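Local coordinates for protein family 88 glycosyl hydrolase (Bacteroides thetaiotaomicron, PDB 5NOA) that probably acts as a glycoside hydrolase related to unsaturated rhamnogalacturonyl hydrolases and is linked to the breakdown of gum arabic by gut bacteria, at residues M169-N174 with L240-E245; Y181-H186 with D247-E252. All blocks are in the same frame, centred on the assembly; numbering follows the deposited sequence.

Contact 1. Residues M169-N174 with L240-E245; sequences MTKLYN and LKDLPE
Asn-174 and Asp-242 carry the direct polar link of this contact. The amide nitrogen ND2 of Asn-174 donates to the backbone oxygen O of Asp-242 at 3.0 Å, nearly straight at 164°. The acceptor lies close to the plane of the amide, while the donor meets the carbonyl tilted out of its plane. With CG beside the backbone N (chi1 -76°), Asn-174 reaches across toward the last helical residue of its partner segment. An alanine here would probably leave the Asp-242 carbonyl with one bond fewer, since a bridging water would then be its remaining link to residues 169-174.

That water joins O of Asp-242 to O of Thr-170, and a second one spans OG1 of Thr-170 and OD2 of Asp-242, 2.8 Å from each. Both bridges tie the late part of helix 160-176 to the end of helix 226-242, neighbours in what is consistent with the six-hairpin alpha/alpha fold of this clan.

Charge contributes more loosely: Lys-171 NZ stays 4.1 Å from Asp-242 OD2, its salt bridge being to Asp-126.

Apolar contacts continue past the helix end, where the chain leaves helical geometry at Leu-243. CG2 of Thr-170 meets CD1 of Leu-243 at 4.1 Å. Pro-244 brings its CG to 3.5 Å from CE2 of Tyr-173, approaching the ring obliquely.

Contact 2. Residues Y181-H186 with D247-E252; sequences YLEKLH and DKYRQE
Asp-247 packs its OD1 on CD1 of Leu-182 at 3.5 Å, while its OD2 accepts from the backbone N of Tyr-249 at 3.0 Å. The latter is a capping bond, made just ahead of helix 250-266, within a type I turn that Arg-250 N closes onto Asp-247 O. A water also donates to OD2 and to the carbonyl oxygen of Leu-182, bridging the segments.

Lys-248 bends back over its neighbour. Its CG sits 3.7 Å above the plane of the Tyr-249 ring, and NZ comes to 4.3 Å from OE1 of Glu-183, an opposite charge close by but beyond salt-bridge distance.

The Tyr-249 ring is thus covered on both faces. Opposite Lys-248 lies the imidazole of His-186 in a face-to-face stack, the centroids of the His-186 and Tyr-249 rings 3.6 Å apart and their planes only 7° from parallel. This joins helix 180-196 to the start of helix 250-266 on the surface of the mostly helical fold. His-186 places its ring there with CG anti to the backbone N (chi1 -176°), and its CB also makes a CH-pi contact with the phenol face. At the edge of the Tyr-249 ring, OH donates to the syn lone pair of Glu-183 OE1 at 2.7 Å.

Three residues on, in the first turn of helix 250-266, Glu-252 meets the edge of the imidazole: NE2 of His-186 donates to OE1 of Glu-252 at 2.7 Å with an angle of 160°. The acceptor lies in the ring plane, whereas the donor arrives from above the carboxylate plane, the two flat groups standing almost perpendicular.

Contacts 1 and 2 illustrate how two successive pairs of helices can be joined at more than one level. Their centres are about 9 Å apart, on the same side of the chain's centre. Helices 160-176 and 180-196 follow each other in the chain, as do 226-242 and 250-266, so the segments alternate in sequence: 169-174, 181-186, 240-245, 247-252. Contact 1 pairs helix 160-176 with the end of helix 226-242, contact 2 helix 180-196 with the start of helix 250-266. Leu-182 of contact 2 reaches over to contact 1, touching Tyr-173, Leu-243 and Pro-244, while CD of Arg-250 packs 3.5 Å from O of Pro-244. Partly buried contact 1 and surface contact 2 form one continuous seam.

Contact 1. Residues M169-N174 with L240-E245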
loop_
_atom_site.group_PDB
_atom_site.type_symbol
_atom_site.label_atom_id
_atom_site.label_comp_id
_atom_site.label_asym_id
_atom_site.label_seq_id
_atom_site.Cartn_x
_atom_site.Cartn_y
_atom_site.Cartn_z
ATOM N N MET A 169 11.851 -3.330 -4.727
ATOM C CA MET A 169 12.808 -4.423 -4.945
ATOM C C MET A 169 12.442 -5.245 -6.159
ATOM O O MET A 169 13.286 -5.568 -6.999
ATOM C CB MET A 169 12.920 -5.303 -3.706
ATOM C CG MET A 169 13.188 -4.558 -2.396
ATOM S SD MET A 169 14.671 -3.547 -2.366
ATOM C CE MET A 169 15.875 -4.771 -1.859
ATOM N N THR A 170 11.154 -5.579 -6.277
ATOM C CA THR A 170 10.712 -6.385 -7.409
ATOM C C THR A 170 10.749 -5.570 -8.709
ATOM O O THR A 170 11.119 -6.109 -9.765
ATOM C CB THR A 170 9.330 -6.990 -7.151
ATOM O OG1 THR A 170 8.434 -5.991 -6.690
ATOM C CG2 THR A 170 9.367 -8.083 -6.111
ATOM N N LYS A 171 10.343 -4.299 -8.690
ATOM C CA LYS A 171 10.352 -3.477 -9.913
ATOM C C LYS A 171 11.778 -3.290 -10.389
ATOM O O LYS A 171 12.059 -3.395 -11.587
ATOM C CB LYS A 171 9.644 -2.169 -9.673
ATOM C CG LYS A 171 8.142 -2.323 -9.529
ATOM C CD LYS A 171 7.495 -0.997 -9.132
ATOM C CE LYS A 171 6.034 -1.139 -8.806
ATOM N NZ LYS A 171 5.203 -1.362 -10.009
ATOM N N LEU A 172 12.704 -3.015 -9.470
ATOM C CA LEU A 172 14.080 -2.823 -9.897
ATOM C C LEU A 172 14.738 -4.117 -10.336
ATOM O O LEU A 172 15.568 -4.092 -11.230
ATOM C CB LEU A 172 14.910 -2.082 -8.839
ATOM C CG LEU A 172 14.515 -0.594 -8.644
ATOM C CD1 LEU A 172 15.351 -0.052 -7.494
ATOM C CD2 LEU A 172 14.768 0.238 -9.894
ATOM N N TYR A 173 14.335 -5.231 -9.727
ATOM C CA TYR A 173 14.799 -6.521 -10.259
ATOM C C TYR A 173 14.399 -6.692 -11.710
ATOM O O TYR A 173 15.196 -7.083 -12.558
ATOM C CB TYR A 173 14.311 -7.710 -9.423
ATOM C CG TYR A 173 14.705 -8.992 -10.082
ATOM C CD1 TYR A 173 16.022 -9.439 -9.981
ATOM C CD2 TYR A 173 13.842 -9.675 -10.928
ATOM C CE1 TYR A 173 16.451 -10.558 -10.630
ATOM C CE2 TYR A 173 14.254 -10.779 -11.613
ATOM C CZ TYR A 173 15.564 -11.239 -11.454
ATOM O OH TYR A 173 15.958 -12.347 -12.120
ATOM N N ASN A 174 13.141 -6.433 -12.010
ATOM C CA ASN A 174 12.678 -6.717 -13.373
ATOM C C ASN A 174 13.356 -5.849 -14.410
ATOM O O ASN A 174 13.483 -6.266 -15.554
ATOM C CB ASN A 174 11.139 -6.656 -13.448
ATOM C CG ASN A 174 10.466 -7.892 -12.849
ATOM O OD1 ASN A 174 11.013 -8.974 -12.851
ATOM N ND2 ASN A 174 9.244 -7.720 -12.356
ATOM N N LEU A 240 4.026 -10.333 -5.230
ATOM C CA LEU A 240 3.676 -11.543 -5.964
ATOM C C LEU A 240 3.310 -11.250 -7.403
ATOM O O LEU A 240 3.466 -12.134 -8.255
ATOM C CB LEU A 240 2.559 -12.273 -5.253
ATOM C CG LEU A 240 3.012 -12.877 -3.935
ATOM C CD1 LEU A 240 1.832 -13.464 -3.152
ATOM C CD2 LEU A 240 4.100 -13.923 -4.113
ATOM N N LYS A 241 2.824 -10.045 -7.691
ATOM C CA LYS A 241 2.544 -9.641 -9.072
ATOM C C LYS A 241 3.780 -9.674 -9.960
ATOM O O LYS A 241 3.725 -10.117 -11.107
ATOM C CB LYS A 241 1.916 -8.234 -9.083
ATOM C CG LYS A 241 1.498 -7.724 -10.433
ATOM C CD LYS A 241 0.842 -6.350 -10.263
ATOM C CE LYS A 241 0.298 -5.773 -11.538
ATOM N NZ LYS A 241 -0.164 -4.390 -11.255
ATOM N N ASP A 242 4.901 -9.203 -9.418
ATOM C CA ASP A 242 6.091 -8.994 -10.231
ATOM C C ASP A 242 7.242 -9.947 -9.986
ATOM O O ASP A 242 8.146 -10.006 -10.805
ATOM C CB ASP A 242 6.511 -7.532 -10.093
ATOM C CG ASP A 242 5.557 -6.592 -10.869
ATOM O OD1 ASP A 242 4.954 -6.990 -11.931
ATOM O OD2 ASP A 242 5.375 -5.459 -10.419
ATOM N N LEU A 243 7.238 -10.691 -8.892
ATOM C CA LEU A 243 8.318 -11.598 -8.581
ATOM C C LEU A 243 8.395 -12.718 -9.624
ATOM O O LEU A 243 7.364 -13.286 -9.994
ATOM C CB LEU A 243 8.080 -12.207 -7.198
ATOM C CG LEU A 243 9.220 -12.993 -6.577
ATOM C CD1 LEU A 243 10.381 -12.097 -6.191
ATOM C CD2 LEU A 243 8.767 -13.770 -5.367
ATOM N N PRO A 244 9.598 -13.114 -10.073
ATOM C CA PRO A 244 9.674 -14.246 -11.006
ATOM C C PRO A 244 9.117 -15.504 -10.376
ATOM O O PRO A 244 9.307 -15.733 -9.170
ATOM C CB PRO A 244 11.165 -14.418 -11.271
ATOM C CG PRO A 244 11.795 -13.190 -10.838
ATOM C CD PRO A 244 10.913 -12.514 -9.852
ATOM N N GLU A 245 8.447 -16.310 -11.194
ATOM C CA GLU A 245 7.771 -17.512 -10.707
ATOM C C GLU A 245 8.794 -18.505 -10.121
ATOM O O GLU A 245 8.427 -19.396 -9.366
ATOM C CB GLU A 245 6.887 -18.133 -11.829
ATOM C CG GLU A 245 7.680 -18.738 -12.983
ATOM C CD GLU A 245 6.844 -19.228 -14.168
ATOM O OE1 GLU A 245 5.893 -20.003 -13.920
ATOM O OE2 GLU A 245 7.158 -18.867 -15.333
HETATM O O HOH W 1 10.578 -9.033 -9.546
HETATM O O HOH W 2 6.008 -5.149 -7.740
#

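Contact 2. Residues Y181-H186 with D247-E252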
loop_
_atom_site.group_PDB
_atom_site.type_symbol
_atom_site.label_atom_id
_atom_site.label_comp_id
_atom_site.label_asym_id
_atom_site.label_seq_id
_atom_site.Cartn_x
_atom_site.Cartn_y
_atom_site.Cartn_z
ATOM N N TYR A 181 18.638 -7.729 -5.520
ATOM C CA TYR A 181 17.336 -7.147 -5.122
ATOM C C TYR A 181 16.409 -8.174 -4.490
ATOM O O TYR A 181 15.707 -7.862 -3.536
ATOM C CB TYR A 181 16.647 -6.485 -6.318
ATOM C CG TYR A 181 17.205 -5.140 -6.704
ATOM C CD1 TYR A 181 16.905 -4.023 -5.953
ATOM C CD2 TYR A 181 18.029 -4.971 -7.822
ATOM C CE1 TYR A 181 17.415 -2.778 -6.290
ATOM C CE2 TYR A 181 18.537 -3.736 -8.147
ATOM C CZ TYR A 181 18.217 -2.644 -7.378
ATOM O OH TYR A 181 18.681 -1.395 -7.687
ATOM N N LEU A 182 16.402 -9.384 -5.036
ATOM C CA LEU A 182 15.506 -10.409 -4.519
ATOM C C LEU A 182 16.022 -11.092 -3.268
ATOM O O LEU A 182 15.246 -11.511 -2.411
ATOM C CB LEU A 182 15.125 -11.401 -5.631
ATOM C CG LEU A 182 14.511 -10.765 -6.880
ATOM C CD1 LEU A 182 14.143 -11.853 -7.891
ATOM C CD2 LEU A 182 13.324 -9.889 -6.552
ATOM N N GLU A 183 17.338 -11.160 -3.137
ATOM C CA GLU A 183 17.927 -11.644 -1.907
ATOM C C GLU A 183 17.662 -10.697 -0.735
ATOM O O GLU A 183 17.287 -11.111 0.379
ATOM C CB GLU A 183 19.419 -11.851 -2.076
ATOM C CG GLU A 183 20.168 -12.252 -0.826
ATOM C CD GLU A 183 19.637 -13.493 -0.142
ATOM O OE1 GLU A 183 19.261 -14.494 -0.849
ATOM O OE2 GLU A 183 19.625 -13.443 1.134
ATOM N N LYS A 184 17.847 -9.418 -0.986
ATOM C CA LYS A 184 17.618 -8.405 0.043
ATOM C C LYS A 184 16.148 -8.179 0.349
ATOM O O LYS A 184 15.822 -7.879 1.500
ATOM C CB LYS A 184 18.380 -7.132 -0.329
ATOM C CG LYS A 184 19.898 -7.309 -0.214
ATOM C CD LYS A 184 20.364 -7.241 1.230
ATOM C CE LYS A 184 21.856 -7.475 1.372
ATOM N NZ LYS A 184 22.284 -7.316 2.782
ATOM N N LEU A 185 15.269 -8.328 -0.644
ATOM C CA LEU A 185 13.829 -8.340 -0.335
ATOM C C LEU A 185 13.571 -9.358 0.768
ATOM O O LEU A 185 12.888 -9.083 1.763
ATOM C CB LEU A 185 13.061 -8.713 -1.611
ATOM C CG LEU A 185 11.572 -9.047 -1.438
ATOM C CD1 LEU A 185 10.808 -7.895 -0.879
ATOM C CD2 LEU A 185 11.033 -9.505 -2.766
ATOM N N HIS A 186 14.130 -10.572 0.597
ATOM C CA HIS A 186 13.899 -11.610 1.597
ATOM C C HIS A 186 14.520 -11.259 2.948
ATOM O O HIS A 186 13.875 -11.422 3.989
ATOM C CB HIS A 186 14.444 -12.919 1.101
ATOM C CG HIS A 186 14.159 -14.036 2.016
ATOM N ND1 HIS A 186 15.099 -14.529 2.880
ATOM C CD2 HIS A 186 13.014 -14.710 2.272
ATOM C CE1 HIS A 186 14.563 -15.492 3.610
ATOM N NE2 HIS A 186 13.291 -15.613 3.268
ATOM N N ASP A 247 11.522 -17.666 -8.280
ATOM C CA ASP A 247 12.314 -17.143 -7.192
ATOM C C ASP A 247 12.312 -18.120 -6.012
ATOM O O ASP A 247 11.261 -18.636 -5.642
ATOM C CB ASP A 247 11.799 -15.782 -6.712
ATOM C CG ASP A 247 12.697 -15.224 -5.627
ATOM O OD1 ASP A 247 13.795 -14.816 -5.992
ATOM O OD2 ASP A 247 12.374 -15.298 -4.442
ATOM N N LYS A 248 13.475 -18.337 -5.400
ATOM C CA LYS A 248 13.598 -19.352 -4.362
ATOM C C LYS A 248 12.838 -19.054 -3.092
ATOM O O LYS A 248 12.593 -19.986 -2.318
ATOM C CB LYS A 248 15.077 -19.584 -4.019
ATOM C CG LYS A 248 15.790 -18.428 -3.341
ATOM C CD LYS A 248 17.261 -18.808 -3.175
ATOM C CE LYS A 248 18.086 -18.342 -4.341
ATOM N NZ LYS A 248 18.212 -16.868 -4.299
ATOM N N TYR A 249 12.490 -17.788 -2.844
ATOM C CA TYR A 249 11.762 -17.401 -1.645
ATOM C C TYR A 249 10.258 -17.227 -1.885
ATOM O O TYR A 249 9.534 -16.914 -0.948
ATOM C CB TYR A 249 12.341 -16.115 -1.057
ATOM C CG TYR A 249 13.800 -16.238 -0.689
ATOM C CD1 TYR A 249 14.229 -17.152 0.288
ATOM C CD2 TYR A 249 14.733 -15.449 -1.298
ATOM C CE1 TYR A 249 15.561 -17.235 0.637
ATOM C CE2 TYR A 249 16.056 -15.529 -0.961
ATOM C CZ TYR A 249 16.465 -16.415 -0.011
ATOM O OH TYR A 249 17.807 -16.495 0.319
ATOM N N ARG A 250 9.779 -17.458 -3.115
ATOM C CA ARG A 250 8.395 -17.126 -3.479
ATOM C C ARG A 250 7.383 -17.837 -2.624
ATOM O O ARG A 250 6.388 -17.232 -2.234
ATOM C CB ARG A 250 8.188 -17.452 -4.958
ATOM C CG ARG A 250 6.843 -17.085 -5.518
ATOM C CD ARG A 250 6.894 -17.180 -7.033
ATOM N NE ARG A 250 5.644 -16.854 -7.700
ATOM C CZ ARG A 250 4.692 -17.728 -7.999
ATOM N NH1 ARG A 250 4.819 -19.004 -7.647
ATOM N NH2 ARG A 250 3.597 -17.296 -8.624
ATOM N N GLN A 251 7.650 -19.095 -2.295
ATOM C CA GLN A 251 6.680 -19.839 -1.488
ATOM C C GLN A 251 6.509 -19.268 -0.085
ATOM O O GLN A 251 5.390 -19.309 0.476
ATOM C CB GLN A 251 6.990 -21.333 -1.429
ATOM C CG GLN A 251 5.860 -22.155 -0.841
ATOM C CD GLN A 251 4.600 -22.093 -1.688
ATOM O OE1 GLN A 251 4.650 -22.284 -2.895
ATOM N NE2 GLN A 251 3.484 -21.816 -1.064
ATOM N N GLU A 252 7.589 -18.720 0.480
ATOM C CA GLU A 252 7.465 -18.057 1.779
ATOM C C GLU A 252 6.544 -16.859 1.711
ATOM O O GLU A 252 5.727 -16.629 2.619
ATOM C CB GLU A 252 8.815 -17.618 2.315
ATOM C CG GLU A 252 9.769 -18.760 2.620
ATOM C CD GLU A 252 11.144 -18.295 3.061
ATOM O OE1 GLU A 252 11.226 -17.330 3.834
ATOM O OE2 GLU A 252 12.126 -18.909 2.626
HETATM O O HOH W 3 12.867 -12.821 -3.082
#